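Local atomic coordinates of STING-associated CdnE c-di-GMP synthase (Flavobacteriaceae, PDB entry 6WT8), a protein that probably synthesises c-di-GMP, the cyclic dinucleotide signal that a partner STING protein senses in bacterial CBASS defence. Residues R13-P18 against L260-Y265; E53-V58 against L296-L301; I239-V244 against I284-D289. All coordinates share one frame; numbering follows the deposited sequence.

Contact 1: residues R13-P18 against L260-Y265; sequences RERSNP and LKNIKY
R15 reaches from the last turn of helix 5-16 to N262 on helix 253-266 and gives it one direct hydrogen bond, NH2 to OD1, 3.0 Å long and fairly straight, with an angle of 160° at the hydrogen. The amide oxygen lies at the edge of the guanidinium, whose plane is nearly that of the amide. Y265, three residues further along the same helix, approaches a face instead: its CD1 is 3.4 Å from R15 NH1, near the rim of the group. Because ring and guanidinium are inclined by 50°, this is no flat stack. Closer to the backbone, R15 CD packs on Y265 CE1 at 3.7 Å, so the arginine meets the tyrosine with both its aliphatic and its charged part. The bend in the arginine chain at chi3, -58°, turns the guanidinium towards N262.

Two waters extend the contact to S16. One takes hydrogens from R15 NE and S16 OG and donates to N262 OD1 at 2.7 Å; the other donates to S16 OG and accepts from N262 ND2 at 2.9 Å. The serine hydroxyl is therefore donor to one water and acceptor from the other, a double role that suits a small alcohol here. Further out, D266 forms a salt bridge with R15 NH1, and the backbone oxygen of S54 accepts from N262 ND2. With OD1 accepting twice and ND2 donating, the orientation of the asparagine amide is settled, and the buried arginine charge is probably balanced by D266.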
loop_
_atom_site.group_PDB
_atom_site.type_symbol
_atom_site.label_atom_id
_atom_site.label_comp_id
_atom_site.label_asym_id
_atom_site.label_seq_id
_atom_site.Cartn_x
_atom_site.Cartn_y
_atom_site.Cartn_z
ATOM N N ARG A 13 13.859 -15.110 -5.033
ATOM C CA ARG A 13 14.182 -15.783 -3.781
ATOM C C ARG A 13 15.062 -14.935 -2.893
ATOM O O ARG A 13 14.867 -14.896 -1.666
ATOM C CB ARG A 13 14.873 -17.109 -4.092
ATOM C CG ARG A 13 13.824 -18.096 -4.503
ATOM C CD ARG A 13 14.426 -19.406 -4.984
ATOM N NE ARG A 13 13.351 -20.386 -5.142
ATOM C CZ ARG A 13 13.524 -21.709 -5.106
ATOM N NH1 ARG A 13 14.727 -22.225 -4.932
ATOM N NH2 ARG A 13 12.477 -22.502 -5.213
ATOM N N GLU A 14 16.078 -14.300 -3.473
ATOM C CA GLU A 14 16.973 -13.512 -2.630
ATOM C C GLU A 14 16.216 -12.376 -1.972
ATOM O O GLU A 14 16.499 -12.007 -0.825
ATOM C CB GLU A 14 18.122 -12.953 -3.471
ATOM C CG GLU A 14 19.229 -12.316 -2.577
ATOM C CD GLU A 14 19.626 -13.200 -1.365
ATOM O OE1 GLU A 14 19.953 -14.405 -1.569
ATOM O OE2 GLU A 14 19.601 -12.690 -0.206
ATOM N N ARG A 15 15.224 -11.824 -2.675
ATOM C CA ARG A 15 14.458 -10.704 -2.132
ATOM C C ARG A 15 13.418 -11.148 -1.124
ATOM O O ARG A 15 13.094 -10.403 -0.189
ATOM C CB ARG A 15 13.735 -9.982 -3.289
ATOM C CG ARG A 15 14.673 -9.271 -4.230
ATOM C CD ARG A 15 13.937 -8.417 -5.271
ATOM N NE ARG A 15 12.980 -9.122 -6.123
ATOM C CZ ARG A 15 13.168 -9.396 -7.417
ATOM N NH1 ARG A 15 14.353 -9.147 -8.016
ATOM N NH2 ARG A 15 12.199 -9.930 -8.116
ATOM N N SER A 16 12.851 -12.328 -1.331
ATOM C CA SER A 16 11.606 -12.739 -0.702
ATOM C C SER A 16 11.759 -13.856 0.316
ATOM O O SER A 16 11.044 -13.880 1.314
ATOM C CB SER A 16 10.611 -13.237 -1.762
ATOM O OG SER A 16 10.179 -12.197 -2.616
ATOM N N ASN A 17 12.605 -14.841 0.043
ATOM C CA ASN A 17 12.609 -16.036 0.891
ATOM C C ASN A 17 13.945 -16.735 0.691
ATOM O O ASN A 17 13.989 -17.888 0.187
ATOM C CB ASN A 17 11.425 -16.931 0.502
ATOM C CG ASN A 17 11.305 -18.170 1.385
ATOM O OD1 ASN A 17 11.854 -18.217 2.487
ATOM N ND2 ASN A 17 10.592 -19.171 0.900
ATOM N N PRO A 18 15.054 -16.107 1.091
ATOM C CA PRO A 18 16.364 -16.688 0.775
ATOM C C PRO A 18 16.617 -18.011 1.456
ATOM O O PRO A 18 17.442 -18.781 0.958
ATOM C CB PRO A 18 17.363 -15.616 1.259
ATOM C CG PRO A 18 16.589 -14.816 2.266
ATOM C CD PRO A 18 15.192 -14.766 1.689
ATOM N N LEU A 260 2.916 -8.128 -10.334
ATOM C CA LEU A 260 3.297 -6.997 -11.203
ATOM C C LEU A 260 4.473 -6.215 -10.613
ATOM O O LEU A 260 5.333 -5.713 -11.347
ATOM C CB LEU A 260 2.106 -6.048 -11.426
ATOM C CG LEU A 260 1.039 -6.351 -12.451
ATOM C CD1 LEU A 260 0.271 -4.998 -12.687
ATOM C CD2 LEU A 260 1.637 -6.867 -13.768
ATOM N N LYS A 261 4.520 -6.069 -9.276
ATOM C CA LYS A 261 5.659 -5.391 -8.645
ATOM C C LYS A 261 6.958 -6.130 -8.932
ATOM O O LYS A 261 7.981 -5.501 -9.242
ATOM C CB LYS A 261 5.434 -5.269 -7.138
ATOM C CG LYS A 261 4.421 -4.214 -6.736
ATOM C CD LYS A 261 4.422 -4.147 -5.207
ATOM C CE LYS A 261 3.413 -3.226 -4.679
ATOM N NZ LYS A 261 3.787 -3.050 -3.202
ATOM N N ASN A 262 6.933 -7.463 -8.893
ATOM C CA ASN A 262 8.140 -8.229 -9.192
ATOM C C ASN A 262 8.521 -8.069 -10.654
ATOM O O ASN A 262 9.712 -7.973 -10.973
ATOM C CB ASN A 262 7.907 -9.724 -8.857
ATOM C CG ASN A 262 8.292 -10.044 -7.390
ATOM O OD1 ASN A 262 9.453 -9.865 -7.018
ATOM N ND2 ASN A 262 7.335 -10.462 -6.557
ATOM N N ILE A 263 7.545 -8.159 -11.567
ATOM C CA ILE A 263 7.864 -7.979 -12.993
ATOM C C ILE A 263 8.487 -6.608 -13.212
ATOM O O ILE A 263 9.483 -6.472 -13.924
ATOM C CB ILE A 263 6.604 -8.134 -13.862
ATOM C CG1 ILE A 263 6.025 -9.541 -13.764
ATOM C CG2 ILE A 263 6.852 -7.755 -15.335
ATOM C CD1 ILE A 263 6.972 -10.641 -13.878
ATOM N N LYS A 264 7.912 -5.566 -12.593
ATOM C CA LYS A 264 8.493 -4.234 -12.793
ATOM C C LYS A 264 9.937 -4.166 -12.271
ATOM O O LYS A 264 10.846 -3.560 -12.902
ATOM C CB LYS A 264 7.621 -3.177 -12.091
ATOM C CG LYS A 264 8.017 -1.766 -12.574
ATOM C CD LYS A 264 6.965 -0.715 -12.110
ATOM C CE LYS A 264 7.047 -0.470 -10.600
ATOM N NZ LYS A 264 8.139 0.537 -10.237
ATOM N N TYR A 265 10.172 -4.783 -11.117
ATOM C CA TYR A 265 11.460 -4.718 -10.457
ATOM C C TYR A 265 12.539 -5.354 -11.318
ATOM O O TYR A 265 13.616 -4.787 -11.470
ATOM C CB TYR A 265 11.352 -5.394 -9.076
ATOM C CG TYR A 265 12.529 -5.096 -8.166
ATOM C CD1 TYR A 265 13.713 -5.838 -8.227
ATOM C CD2 TYR A 265 12.431 -4.070 -7.229
ATOM C CE1 TYR A 265 14.772 -5.531 -7.369
ATOM C CE2 TYR A 265 13.496 -3.774 -6.345
ATOM C CZ TYR A 265 14.636 -4.516 -6.442
ATOM O OH TYR A 265 15.704 -4.200 -5.606
HETATM O O HOH W 1 10.787 -10.273 -4.662
HETATM O O HOH W 2 7.742 -12.207 -4.218
#

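Contact 2: residues E53-V58 against L296-L301; sequences ESMKGV and LHYLDL
M55, present as selenomethionine, reaches Y298 and L301 by way of a chi1 of -76°, which sets CG beside its own backbone N, and a chain that runs extended from there to CE. Y298 has its ring carbon CG between backbone N and carbonyl carbon, chi1 75°, a setting that lays the ring against I51 and K52 of helix 46-56 and leaves CB facing the selenium. The selenium comes against the root of this side chain: SE is 3.8 Å from Y298 CB and 4.0 Å from CD2. Relative to the ring it is oblique, 5.3 Å from SE to the ring centroid, a Met-aromatic contact.

The terminal methyl goes further: M55 CE lies 3.5 Å from Y298 O and 4.1 Å from L301 CB, L301 being in helix 300-314. That carbonyl is already an acceptor for L301 N, at 3.1 Å. L299 CG packs on one face of the Y298 ring, while the phenol OH bonds to S48 on helix 46-56; N255 and F259 of helix 253-266 also touch M55. A long, unbranched side chain can thread into such a buried junction of helices. M55 is thus probably held mainly by dispersion and shape, while the polar end of Y298 is anchored separately on S48.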
loop_
_atom_site.group_PDB
_atom_site.type_symbol
_atom_site.label_atom_id
_atom_site.label_comp_id
_atom_site.label_asym_id
_atom_site.label_seq_id
_atom_site.Cartn_x
_atom_site.Cartn_y
_atom_site.Cartn_z
ATOM N N GLU A 53 6.352 -17.729 -7.206
ATOM C CA GLU A 53 7.130 -17.101 -6.150
ATOM C C GLU A 53 7.007 -15.589 -6.226
ATOM O O GLU A 53 7.054 -14.917 -5.185
ATOM C CB GLU A 53 8.572 -17.609 -6.244
ATOM C CG GLU A 53 8.520 -19.136 -5.921
ATOM C CD GLU A 53 9.861 -19.793 -5.686
ATOM O OE1 GLU A 53 10.887 -19.087 -5.760
ATOM O OE2 GLU A 53 9.872 -21.049 -5.446
ATOM N N SER A 54 6.769 -15.061 -7.433
ATOM C CA SER A 54 6.505 -13.633 -7.578
ATOM C C SER A 54 5.142 -13.249 -6.996
ATOM O O SER A 54 4.980 -12.135 -6.487
ATOM C CB SER A 54 6.540 -13.228 -9.043
ATOM O OG SER A 54 7.861 -13.269 -9.551
HETATM N N MSE A 55 4.160 -14.130 -7.074
HETATM C CA MSE A 55 2.829 -13.894 -6.539
HETATM C C MSE A 55 2.818 -14.032 -5.023
HETATM O O MSE A 55 2.072 -13.314 -4.362
HETATM C CB MSE A 55 1.801 -14.857 -7.153
HETATM C CG MSE A 55 1.454 -14.416 -8.552
HETATM SE SE MSE A 55 0.049 -15.623 -9.213
HETATM C CE MSE A 55 -0.165 -14.721 -10.790
ATOM N N LYS A 56 3.580 -14.964 -4.455
ATOM C CA LYS A 56 3.416 -15.253 -3.024
ATOM C C LYS A 56 4.080 -14.232 -2.105
ATOM O O LYS A 56 3.671 -14.118 -0.933
ATOM C CB LYS A 56 3.956 -16.646 -2.712
ATOM C CG LYS A 56 3.049 -17.707 -3.270
ATOM C CD LYS A 56 3.698 -19.086 -3.109
ATOM C CE LYS A 56 2.831 -20.083 -3.814
ATOM N NZ LYS A 56 3.460 -21.454 -3.859
ATOM N N GLY A 57 5.082 -13.484 -2.577
ATOM C CA GLY A 57 5.684 -12.435 -1.764
ATOM C C GLY A 57 6.684 -12.922 -0.714
ATOM O O GLY A 57 7.382 -13.943 -0.860
ATOM N N VAL A 58 6.800 -12.130 0.352
ATOM C CA VAL A 58 7.877 -12.233 1.331
ATOM C C VAL A 58 7.538 -13.267 2.397
ATOM O O VAL A 58 6.384 -13.374 2.857
ATOM C CB VAL A 58 8.097 -10.821 1.938
ATOM C CG1 VAL A 58 9.018 -10.825 3.130
ATOM C CG2 VAL A 58 8.652 -9.852 0.827
ATOM N N LEU A 296 -10.361 -17.817 -11.270
ATOM C CA LEU A 296 -9.331 -18.291 -12.190
ATOM C C LEU A 296 -8.165 -18.927 -11.438
ATOM O O LEU A 296 -7.759 -18.462 -10.363
ATOM C CB LEU A 296 -8.782 -17.126 -13.016
ATOM C CG LEU A 296 -9.754 -16.604 -14.092
ATOM C CD1 LEU A 296 -9.006 -15.507 -14.850
ATOM C CD2 LEU A 296 -10.133 -17.672 -15.050
ATOM N N HIS A 297 -7.574 -19.941 -12.071
ATOM C CA HIS A 297 -6.303 -20.487 -11.633
ATOM C C HIS A 297 -5.211 -19.424 -11.744
ATOM O O HIS A 297 -5.261 -18.514 -12.588
ATOM C CB HIS A 297 -5.992 -21.667 -12.530
ATOM C CG HIS A 297 -4.687 -22.374 -12.240
ATOM N ND1 HIS A 297 -3.497 -22.074 -12.897
ATOM C CD2 HIS A 297 -4.435 -23.467 -11.474
ATOM C CE1 HIS A 297 -2.560 -22.906 -12.485
ATOM N NE2 HIS A 297 -3.103 -23.770 -11.633
ATOM N N TYR A 298 -4.181 -19.529 -10.885
ATOM C CA TYR A 298 -3.187 -18.440 -10.822
ATOM C C TYR A 298 -2.481 -18.174 -12.159
ATOM O O TYR A 298 -2.197 -17.011 -12.458
ATOM C CB TYR A 298 -2.158 -18.705 -9.705
ATOM C CG TYR A 298 -1.123 -19.773 -10.008
ATOM C CD1 TYR A 298 -1.405 -21.144 -9.824
ATOM C CD2 TYR A 298 0.110 -19.434 -10.563
ATOM C CE1 TYR A 298 -0.460 -22.121 -10.159
ATOM C CE2 TYR A 298 1.046 -20.404 -10.907
ATOM C CZ TYR A 298 0.772 -21.731 -10.697
ATOM O OH TYR A 298 1.694 -22.705 -11.050
ATOM N N LEU A 299 -2.246 -19.203 -12.987
ATOM C CA LEU A 299 -1.562 -18.949 -14.265
ATOM C C LEU A 299 -2.447 -18.119 -15.178
ATOM O O LEU A 299 -1.943 -17.327 -15.972
ATOM C CB LEU A 299 -1.168 -20.266 -14.962
ATOM C CG LEU A 299 -0.028 -21.055 -14.250
ATOM C CD1 LEU A 299 0.150 -22.371 -14.924
ATOM C CD2 LEU A 299 1.305 -20.298 -14.278
ATOM N N ASP A 300 -3.766 -18.313 -15.101
ATOM C CA ASP A 300 -4.649 -17.555 -15.972
ATOM C C ASP A 300 -4.733 -16.095 -15.551
ATOM O O ASP A 300 -5.167 -15.270 -16.362
ATOM C CB ASP A 300 -6.051 -18.190 -15.985
ATOM C CG ASP A 300 -6.062 -19.580 -16.661
ATOM O OD1 ASP A 300 -5.106 -19.923 -17.370
ATOM O OD2 ASP A 300 -7.031 -20.361 -16.497
ATOM N N LEU A 301 -4.301 -15.743 -14.326
ATOM C CA LEU A 301 -4.250 -14.338 -13.944
ATOM C C LEU A 301 -3.249 -13.559 -14.763
ATOM O O LEU A 301 -3.374 -12.319 -14.861
ATOM C CB LEU A 301 -3.894 -14.171 -12.462
ATOM C CG LEU A 301 -4.891 -14.813 -11.511
ATOM C CD1 LEU A 301 -4.387 -14.702 -10.061
ATOM C CD2 LEU A 301 -6.287 -14.200 -11.633
#

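Contact 3: residues I239-V244 against I284-D289; sequences IERINV and ICYNID
Helices 235-248 and 278-287 come close between I242 and Y286, whose CA atoms are 7.1 Å apart. Y286 alone makes the contact from the side of 284-289. A chi1 of -178° places its CG anti to the backbone N and sends the ring straight across to the other helix, where CE1 stops 3.5 Å from R241 O. This carbonyl oxygen meets the edge of the ring, near its plane. The phenol oxygen lies along the aliphatic part of R241, with OH 3.6 Å from CB and 3.7 Å from CD. That chain is extended from CG to NE and carries the guanidinium away from the contact, where NH1 bonds to the backbone oxygen of V325. An arginine suits this place because its methylenes pack on the tyrosine while its charged end is used further off.

The two helices belong to the mainly helical part that follows the strands, as in CD-NTases, where a helical region packs beside a nucleotidyltransferase core. Helix 253-266 lies between them in sequence and packs on C285.

A water bridges the contact in the ring plane of Y286: it donates to R241 O at 3.0 Å and is hydrogen-bonded to Y286 OH at 2.8 Å. K245, one turn beyond R241, makes a cation-pi contact with the Y286 ring and also bonds to Y286 O through its ammonium group. With the ring and hydroxyl cut back to an alanine here, the water would probably lose its second anchor, the methylenes of R241 would have a gap beside them and K245 would lack its aromatic partner.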
loop_
_atom_site.group_PDB
_atom_site.type_symbol
_atom_site.label_atom_id
_atom_site.label_comp_id
_atom_site.label_asym_id
_atom_site.label_seq_id
_atom_site.Cartn_x
_atom_site.Cartn_y
_atom_site.Cartn_z
ATOM N N ILE A 239 -5.084 0.671 2.734
ATOM C CA ILE A 239 -4.899 -0.610 3.422
ATOM C C ILE A 239 -6.228 -1.334 3.526
ATOM O O ILE A 239 -6.346 -2.517 3.182
ATOM C CB ILE A 239 -4.259 -0.409 4.809
ATOM C CG1 ILE A 239 -2.805 -0.004 4.640
ATOM C CG2 ILE A 239 -4.442 -1.637 5.679
ATOM C CD1 ILE A 239 -2.231 0.661 5.893
ATOM N N GLU A 240 -7.263 -0.654 4.054
ATOM C CA GLU A 240 -8.535 -1.313 4.243
ATOM C C GLU A 240 -9.098 -1.794 2.924
ATOM O O GLU A 240 -9.603 -2.920 2.837
ATOM C CB GLU A 240 -9.497 -0.363 4.953
ATOM C CG GLU A 240 -10.868 -0.997 5.276
ATOM C CD GLU A 240 -10.818 -2.025 6.409
ATOM O OE1 GLU A 240 -11.861 -2.682 6.637
ATOM O OE2 GLU A 240 -9.763 -2.181 7.056
ATOM N N ARG A 241 -9.043 -0.958 1.882
ATOM C CA ARG A 241 -9.712 -1.337 0.639
ATOM C C ARG A 241 -8.991 -2.500 -0.054
ATOM O O ARG A 241 -9.662 -3.378 -0.614
ATOM C CB ARG A 241 -9.825 -0.120 -0.283
ATOM C CG ARG A 241 -10.955 0.830 0.136
ATOM C CD ARG A 241 -10.956 2.051 -0.811
ATOM N NE ARG A 241 -12.145 2.842 -0.417
ATOM C CZ ARG A 241 -12.455 4.028 -0.946
ATOM N NH1 ARG A 241 -11.688 4.615 -1.876
ATOM N NH2 ARG A 241 -13.575 4.639 -0.521
ATOM N N ILE A 242 -7.639 -2.494 -0.055
ATOM C CA ILE A 242 -6.911 -3.630 -0.631
ATOM C C ILE A 242 -7.206 -4.905 0.157
ATOM O O ILE A 242 -7.449 -5.979 -0.431
ATOM C CB ILE A 242 -5.415 -3.308 -0.709
ATOM C CG1 ILE A 242 -5.238 -2.261 -1.821
ATOM C CG2 ILE A 242 -4.609 -4.570 -1.001
ATOM C CD1 ILE A 242 -3.822 -1.586 -1.707
ATOM N N ASN A 243 -7.206 -4.816 1.489
ATOM C CA ASN A 243 -7.474 -6.023 2.280
ATOM C C ASN A 243 -8.886 -6.545 2.034
ATOM O O ASN A 243 -9.107 -7.764 1.865
ATOM C CB ASN A 243 -7.213 -5.731 3.755
ATOM C CG ASN A 243 -5.723 -5.697 4.078
ATOM O OD1 ASN A 243 -4.891 -6.217 3.313
ATOM N ND2 ASN A 243 -5.361 -5.053 5.208
ATOM N N VAL A 244 -9.866 -5.639 1.944
ATOM C CA VAL A 244 -11.246 -6.066 1.706
ATOM C C VAL A 244 -11.414 -6.645 0.314
ATOM O O VAL A 244 -12.024 -7.707 0.134
ATOM C CB VAL A 244 -12.188 -4.871 1.918
ATOM C CG1 VAL A 244 -13.495 -5.157 1.279
ATOM C CG2 VAL A 244 -12.304 -4.637 3.342
ATOM N N ILE A 284 -4.219 -0.108 -10.437
ATOM C CA ILE A 284 -4.537 -0.829 -11.678
ATOM C C ILE A 284 -5.160 -2.175 -11.316
ATOM O O ILE A 284 -6.159 -2.628 -11.923
ATOM C CB ILE A 284 -3.267 -0.999 -12.525
ATOM C CG1 ILE A 284 -2.863 0.379 -13.074
ATOM C CG2 ILE A 284 -3.481 -2.088 -13.623
ATOM C CD1 ILE A 284 -1.397 0.403 -13.675
ATOM N N CYS A 285 -4.547 -2.879 -10.351
ATOM C CA CYS A 285 -5.086 -4.210 -10.005
ATOM C C CYS A 285 -6.433 -4.109 -9.315
ATOM O O CYS A 285 -7.333 -4.919 -9.582
ATOM C CB CYS A 285 -4.093 -4.980 -9.153
ATOM S SG CYS A 285 -2.570 -5.413 -10.040
ATOM N N TYR A 286 -6.588 -3.122 -8.440
ATOM C CA TYR A 286 -7.816 -2.937 -7.683
ATOM C C TYR A 286 -8.967 -2.601 -8.615
ATOM O O TYR A 286 -10.140 -2.859 -8.291
ATOM C CB TYR A 286 -7.560 -1.811 -6.655
ATOM C CG TYR A 286 -8.707 -1.507 -5.730
ATOM C CD1 TYR A 286 -8.886 -2.203 -4.579
ATOM C CD2 TYR A 286 -9.593 -0.488 -6.036
ATOM C CE1 TYR A 286 -9.945 -1.890 -3.733
ATOM C CE2 TYR A 286 -10.665 -0.165 -5.192
ATOM C CZ TYR A 286 -10.826 -0.900 -4.043
ATOM O OH TYR A 286 -11.866 -0.610 -3.191
ATOM N N ASN A 287 -8.668 -1.964 -9.756
ATOM C CA ASN A 287 -9.745 -1.537 -10.626
ATOM C C ASN A 287 -10.304 -2.701 -11.471
ATOM O O ASN A 287 -11.375 -2.550 -12.077
ATOM C CB ASN A 287 -9.213 -0.371 -11.473
ATOM C CG ASN A 287 -10.203 0.123 -12.501
ATOM O OD1 ASN A 287 -9.964 -0.022 -13.701
ATOM N ND2 ASN A 287 -11.287 0.642 -12.045
ATOM N N ILE A 288 -9.615 -3.852 -11.523
ATOM C CA ILE A 288 -10.107 -4.972 -12.319
ATOM C C ILE A 288 -11.375 -5.528 -11.668
ATOM O O ILE A 288 -11.454 -5.687 -10.445
ATOM C CB ILE A 288 -9.003 -6.050 -12.466
ATOM C CG1 ILE A 288 -7.808 -5.468 -13.240
ATOM C CG2 ILE A 288 -9.507 -7.286 -13.238
ATOM C CD1 ILE A 288 -6.565 -6.362 -13.338
ATOM N N ASP A 289 -12.375 -5.854 -12.494
ATOM C CA ASP A 289 -13.651 -6.360 -11.995
ATOM C C ASP A 289 -13.418 -7.738 -11.403
ATOM O O ASP A 289 -12.933 -8.619 -12.116
ATOM C CB ASP A 289 -14.644 -6.428 -13.166
ATOM C CG ASP A 289 -16.021 -7.033 -12.790
ATOM O OD1 ASP A 289 -16.277 -7.559 -11.663
ATOM O OD2 ASP A 289 -16.890 -6.983 -13.696
HETATM O O HOH W 3 -12.477 -2.557 -1.279
#

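Overall arrangement
Along the chain the segments come in the order 13-18, 53-58, 239-244, 260-265, 284-289 and 296-301, with the sheet falling between the second and third. Contacts 1 and 2 therefore join helices before the sheet to helices after it, while contact 3 lies wholly among the later helices. Contacts 1 and 2 are neighbours, with centres about 12 Å apart, and are tied by a salt bridge from R13 NE to E53 OE1 (2.9 Å). Contact 3 is about 21 Å from contact 1 and 16 Å from contact 2, centre to centre; L260 packing on C285 links it to contact 1. Helix 253-266 thus packs on helices from both sides of the sheet in sequence, 5-16 before it and 278-287 after it.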